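Local coordinates for protein gp18 (PDB 3GS9) that is a prophage tail protein, probably a structural part of the phage tail related to the endopeptidase tail family, at residues Gly66-Leu74 / Asp86-Thr95. Residues are numbered along the deposited sequence; the frame is centred on the assembly and turned at random. Where two conformers were deposited one is given.
Sequences GQEFVVKQL and DIRAPHIYYT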
loop_
_atom_site.group_PDB
_atom_site.type_symbol
_atom_site.label_atom_id
_atom_site.label_comp_id
_atom_site.label_asym_id
_atom_site.label_seq_id
_atom_site.Cartn_x
_atom_site.Cartn_y
_atom_site.Cartn_z
ATOM N N GLY A 66 -28.743 -8.857 -22.346
ATOM C CA GLY A 66 -28.883 -7.529 -22.909
ATOM C C GLY A 66 -27.695 -6.625 -22.661
ATOM O O GLY A 66 -27.717 -5.463 -23.094
ATOM N N GLN A 67 -26.651 -7.141 -22.002
ATOM C CA GLN A 67 -25.446 -6.364 -21.752
ATOM C C GLN A 67 -24.235 -7.010 -22.379
ATOM O O GLN A 67 -24.191 -8.223 -22.511
ATOM C CB GLN A 67 -25.219 -6.211 -20.255
ATOM C CG GLN A 67 -26.391 -5.508 -19.561
ATOM C CD GLN A 67 -26.495 -4.056 -19.962
ATOM O OE1 GLN A 67 -25.503 -3.314 -19.951
ATOM N NE2 GLN A 67 -27.688 -3.641 -20.350
ATOM N N GLU A 68 -23.251 -6.182 -22.722
ATOM C CA GLU A 68 -22.015 -6.628 -23.391
ATOM C C GLU A 68 -20.835 -6.623 -22.414
ATOM O O GLU A 68 -20.624 -5.637 -21.710
ATOM C CB GLU A 68 -21.675 -5.693 -24.551
ATOM C CG GLU A 68 -20.505 -6.129 -25.402
ATOM C CD GLU A 68 -20.206 -5.157 -26.558
ATOM O OE1 GLU A 68 -21.021 -4.233 -26.774
ATOM O OE2 GLU A 68 -19.200 -5.333 -27.271
ATOM N N PHE A 69 -20.089 -7.720 -22.415
ATOM C CA PHE A 69 -18.888 -7.929 -21.569
ATOM C C PHE A 69 -17.770 -8.312 -22.503
ATOM O O PHE A 69 -18.004 -9.001 -23.518
ATOM C CB PHE A 69 -19.121 -9.028 -20.544
ATOM C CG PHE A 69 -20.294 -8.775 -19.624
ATOM C CD1 PHE A 69 -21.602 -9.124 -20.007
ATOM C CD2 PHE A 69 -20.088 -8.174 -18.378
ATOM C CE1 PHE A 69 -22.677 -8.886 -19.172
ATOM C CE2 PHE A 69 -21.129 -7.916 -17.535
ATOM C CZ PHE A 69 -22.442 -8.243 -17.919
ATOM N N VAL A 70 -16.564 -7.857 -22.209
ATOM C CA VAL A 70 -15.430 -8.036 -23.095
ATOM C C VAL A 70 -14.343 -8.860 -22.413
ATOM O O VAL A 70 -13.965 -8.565 -21.273
ATOM C CB VAL A 70 -14.872 -6.651 -23.451
ATOM C CG1 VAL A 70 -13.670 -6.788 -24.368
ATOM C CG2 VAL A 70 -15.977 -5.863 -24.108
ATOM N N VAL A 71 -13.873 -9.899 -23.099
ATOM C CA VAL A 71 -12.864 -10.800 -22.520
ATOM C C VAL A 71 -11.525 -10.050 -22.372
ATOM O O VAL A 71 -10.966 -9.613 -23.366
ATOM C CB VAL A 71 -12.689 -12.035 -23.410
ATOM C CG1 VAL A 71 -11.534 -12.894 -22.927
ATOM C CG2 VAL A 71 -14.034 -12.800 -23.544
ATOM N N LYS A 72 -11.063 -9.862 -21.120
ATOM C CA LYS A 72 -9.764 -9.261 -20.810
ATOM C C LYS A 72 -8.769 -10.223 -20.148
ATOM O O LYS A 72 -7.561 -10.044 -20.291
ATOM C CB LYS A 72 -9.948 -8.052 -19.888
ATOM C CG LYS A 72 -10.666 -6.852 -20.506
ATOM C CD LYS A 72 -9.867 -6.387 -21.683
ATOM C CE LYS A 72 -10.088 -4.978 -22.056
ATOM N NZ LYS A 72 -8.944 -4.530 -22.948
ATOM N N GLN A 73 -9.271 -11.206 -19.390
ATOM C CA GLN A 73 -8.450 -12.261 -18.849
ATOM C C GLN A 73 -8.966 -13.597 -19.337
ATOM O O GLN A 73 -10.173 -13.780 -19.465
ATOM C CB GLN A 73 -8.433 -12.212 -17.344
ATOM C CG GLN A 73 -7.687 -11.018 -16.838
ATOM C CD GLN A 73 -7.847 -10.806 -15.354
ATOM O OE1 GLN A 73 -8.947 -10.480 -14.867
ATOM N NE2 GLN A 73 -6.727 -10.906 -14.622
ATOM N N LEU A 74 -8.035 -14.498 -19.640
ATOM C CA LEU A 74 -8.324 -15.800 -20.232
ATOM C C LEU A 74 -7.158 -16.741 -19.957
ATOM O O LEU A 74 -5.979 -16.424 -20.240
ATOM C CB LEU A 74 -8.515 -15.653 -21.740
ATOM C CG LEU A 74 -8.956 -16.822 -22.638
ATOM C CD1 LEU A 74 -10.370 -17.226 -22.300
ATOM C CD2 LEU A 74 -8.881 -16.443 -24.104
ATOM N N ASP A 86 -10.775 -20.291 -18.779
ATOM C CA ASP A 86 -11.504 -19.578 -17.748
ATOM C C ASP A 86 -11.478 -18.124 -18.200
ATOM O O ASP A 86 -10.398 -17.556 -18.397
ATOM C CB ASP A 86 -10.843 -19.732 -16.383
ATOM C CG ASP A 86 -10.918 -21.176 -15.854
ATOM O OD1 ASP A 86 -11.391 -22.067 -16.601
ATOM O OD2 ASP A 86 -10.492 -21.418 -14.694
ATOM N N ILE A 87 -12.667 -17.570 -18.416
ATOM C CA ILE A 87 -12.843 -16.207 -18.938
ATOM C C ILE A 87 -13.202 -15.262 -17.800
ATOM O O ILE A 87 -14.021 -15.601 -16.948
ATOM C CB ILE A 87 -14.023 -16.144 -19.976
ATOM C CG1 ILE A 87 -13.638 -16.827 -21.285
ATOM C CG2 ILE A 87 -14.459 -14.679 -20.250
ATOM C CD1 ILE A 87 -13.620 -18.342 -21.208
ATOM N N ARG A 88 -12.620 -14.076 -17.805
ATOM C CA ARG A 88 -13.111 -12.996 -17.007
ATOM C C ARG A 88 -13.325 -11.812 -17.950
ATOM O O ARG A 88 -12.401 -11.376 -18.625
ATOM C CB ARG A 88 -12.142 -12.664 -15.867
ATOM C CG ARG A 88 -12.166 -13.687 -14.726
ATOM C CD ARG A 88 -11.300 -13.263 -13.541
ATOM N NE ARG A 88 -11.785 -12.024 -12.931
ATOM C CZ ARG A 88 -12.777 -11.932 -12.046
ATOM N NH1 ARG A 88 -13.439 -13.013 -11.640
ATOM N NH2 ARG A 88 -13.121 -10.739 -11.571
ATOM N N ALA A 89 -14.560 -11.321 -17.989
ATOM C CA ALA A 89 -15.007 -10.312 -18.947
ATOM C C ALA A 89 -15.705 -9.154 -18.231
ATOM O O ALA A 89 -16.881 -9.268 -17.860
ATOM C CB ALA A 89 -15.971 -10.945 -19.998
ATOM N N PRO A 90 -14.970 -8.053 -17.993
ATOM C CA PRO A 90 -15.593 -6.809 -17.504
ATOM C C PRO A 90 -16.625 -6.214 -18.467
ATOM O O PRO A 90 -16.478 -6.301 -19.691
ATOM C CB PRO A 90 -14.411 -5.837 -17.407
ATOM C CG PRO A 90 -13.225 -6.760 -17.199
ATOM C CD PRO A 90 -13.504 -7.926 -18.100
ATOM N N HIS A 91 -17.668 -5.654 -17.887
ATOM C CA HIS A 91 -18.695 -4.955 -18.646
ATOM C C HIS A 91 -18.079 -3.910 -19.603
ATOM O O HIS A 91 -17.080 -3.289 -19.296
ATOM C CB HIS A 91 -19.669 -4.322 -17.682
ATOM C CG HIS A 91 -20.868 -3.757 -18.366
ATOM N ND1 HIS A 91 -20.906 -2.458 -18.811
ATOM C CD2 HIS A 91 -22.038 -4.325 -18.739
ATOM C CE1 HIS A 91 -22.076 -2.236 -19.395
ATOM N NE2 HIS A 91 -22.781 -3.350 -19.359
ATOM N N ILE A 92 -18.706 -3.734 -20.767
ATOM C CA ILE A 92 -18.238 -2.783 -21.782
ATOM C C ILE A 92 -18.008 -1.349 -21.263
ATOM O O ILE A 92 -17.157 -0.642 -21.757
ATOM C CB ILE A 92 -19.226 -2.786 -23.003
ATOM C CG1 ILE A 92 -18.573 -2.113 -24.210
ATOM C CG2 ILE A 92 -20.584 -2.247 -22.621
ATOM C CD1 ILE A 92 -17.499 -2.935 -24.807
ATOM N N TYR A 93 -18.718 -0.972 -20.196
ATOM C CA TYR A 93 -18.497 0.337 -19.558
ATOM C C TYR A 93 -17.023 0.582 -19.292
ATOM O O TYR A 93 -16.510 1.660 -19.572
ATOM C CB TYR A 93 -19.258 0.398 -18.257
ATOM C CG TYR A 93 -18.909 1.594 -17.396
ATOM C CD1 TYR A 93 -19.177 2.888 -17.845
ATOM C CD2 TYR A 93 -18.373 1.426 -16.136
ATOM C CE1 TYR A 93 -18.851 3.995 -17.070
ATOM C CE2 TYR A 93 -18.075 2.522 -15.337
ATOM C CZ TYR A 93 -18.329 3.805 -15.820
ATOM O OH TYR A 93 -18.050 4.894 -15.019
ATOM N N TYR A 94 -16.349 -0.431 -18.766
ATOM C CA TYR A 94 -14.937 -0.290 -18.321
ATOM C C TYR A 94 -13.948 -0.042 -19.450
ATOM O O TYR A 94 -12.830 0.432 -19.219
ATOM C CB TYR A 94 -14.521 -1.458 -17.443
ATOM C CG TYR A 94 -15.229 -1.368 -16.137
ATOM C CD1 TYR A 94 -14.855 -0.435 -15.213
ATOM C CD2 TYR A 94 -16.362 -2.120 -15.893
ATOM C CE1 TYR A 94 -15.529 -0.280 -14.016
ATOM C CE2 TYR A 94 -17.063 -1.988 -14.683
ATOM C CZ TYR A 94 -16.631 -1.064 -13.759
ATOM O OH TYR A 94 -17.261 -0.876 -12.561
ATOM N N THR A 95 -14.381 -0.303 -20.697
ATOM C CA THR A 95 -13.551 0.041 -21.847
ATOM C C THR A 95 -13.389 1.547 -22.093
ATOM O O THR A 95 -12.578 1.920 -22.907
ATOM C CB THR A 95 -14.017 -0.652 -23.184
ATOM O OG1 THR A 95 -15.257 -0.092 -23.649
ATOM C CG2 THR A 95 -14.110 -2.178 -22.986
#
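His91 is the side chain to follow, because it touches three consecutive residues of 66-74. Its CB packs 3.9 Å from Phe69 CE2. With CG anti to the backbone N (chi1 -171°), the imidazole reaches across residues 67-69, and its edge meets the face of the Phe69 ring in a T-shaped pair, planes at 86°. CG and CD2 lie under Glu68 O, 3.8 and 3.5 Å from it, the oxygen sitting over one imidazole face near the rim. At the tip, NE2 donates to a lone pair of Gln67 OE1 at 2.8 Å, amide and ring nearly coplanar; CE1 is 3.6 Å from the same Gln67 OE1. ND1, beyond CE1, accepts from Tyr93 N, which is tilted from the ring plane. Both ring nitrogens are thus engaged, which fixes the rotation of the ring.

Beyond the ring, Ile92 N bonds to Glu68 O, and Ile92 CD1 presses on Val70 CG2 at a tight 3.4 Å. In the other direction Val70 N donates to Pro90 O, and then comes a classic beta bulge: Lys72 N and Gln73 N, each at 3.2 Å, share Arg88 O, while Arg88 N returns a bond to Gln73 O.

Trp37 of strand 36-40 stacks on His91 and meets Phe69 edge-to-face. Hairpin 67-74/83-90 belongs to the N-terminal domain's antiparallel sheet, flanked by strands 61-64 and 36-40; the 3-10 turn after His91 sets Tyr93 and Tyr94 against helix 150-161, and at Gln73 and Leu74 a strand of the second subunit continues the sheet.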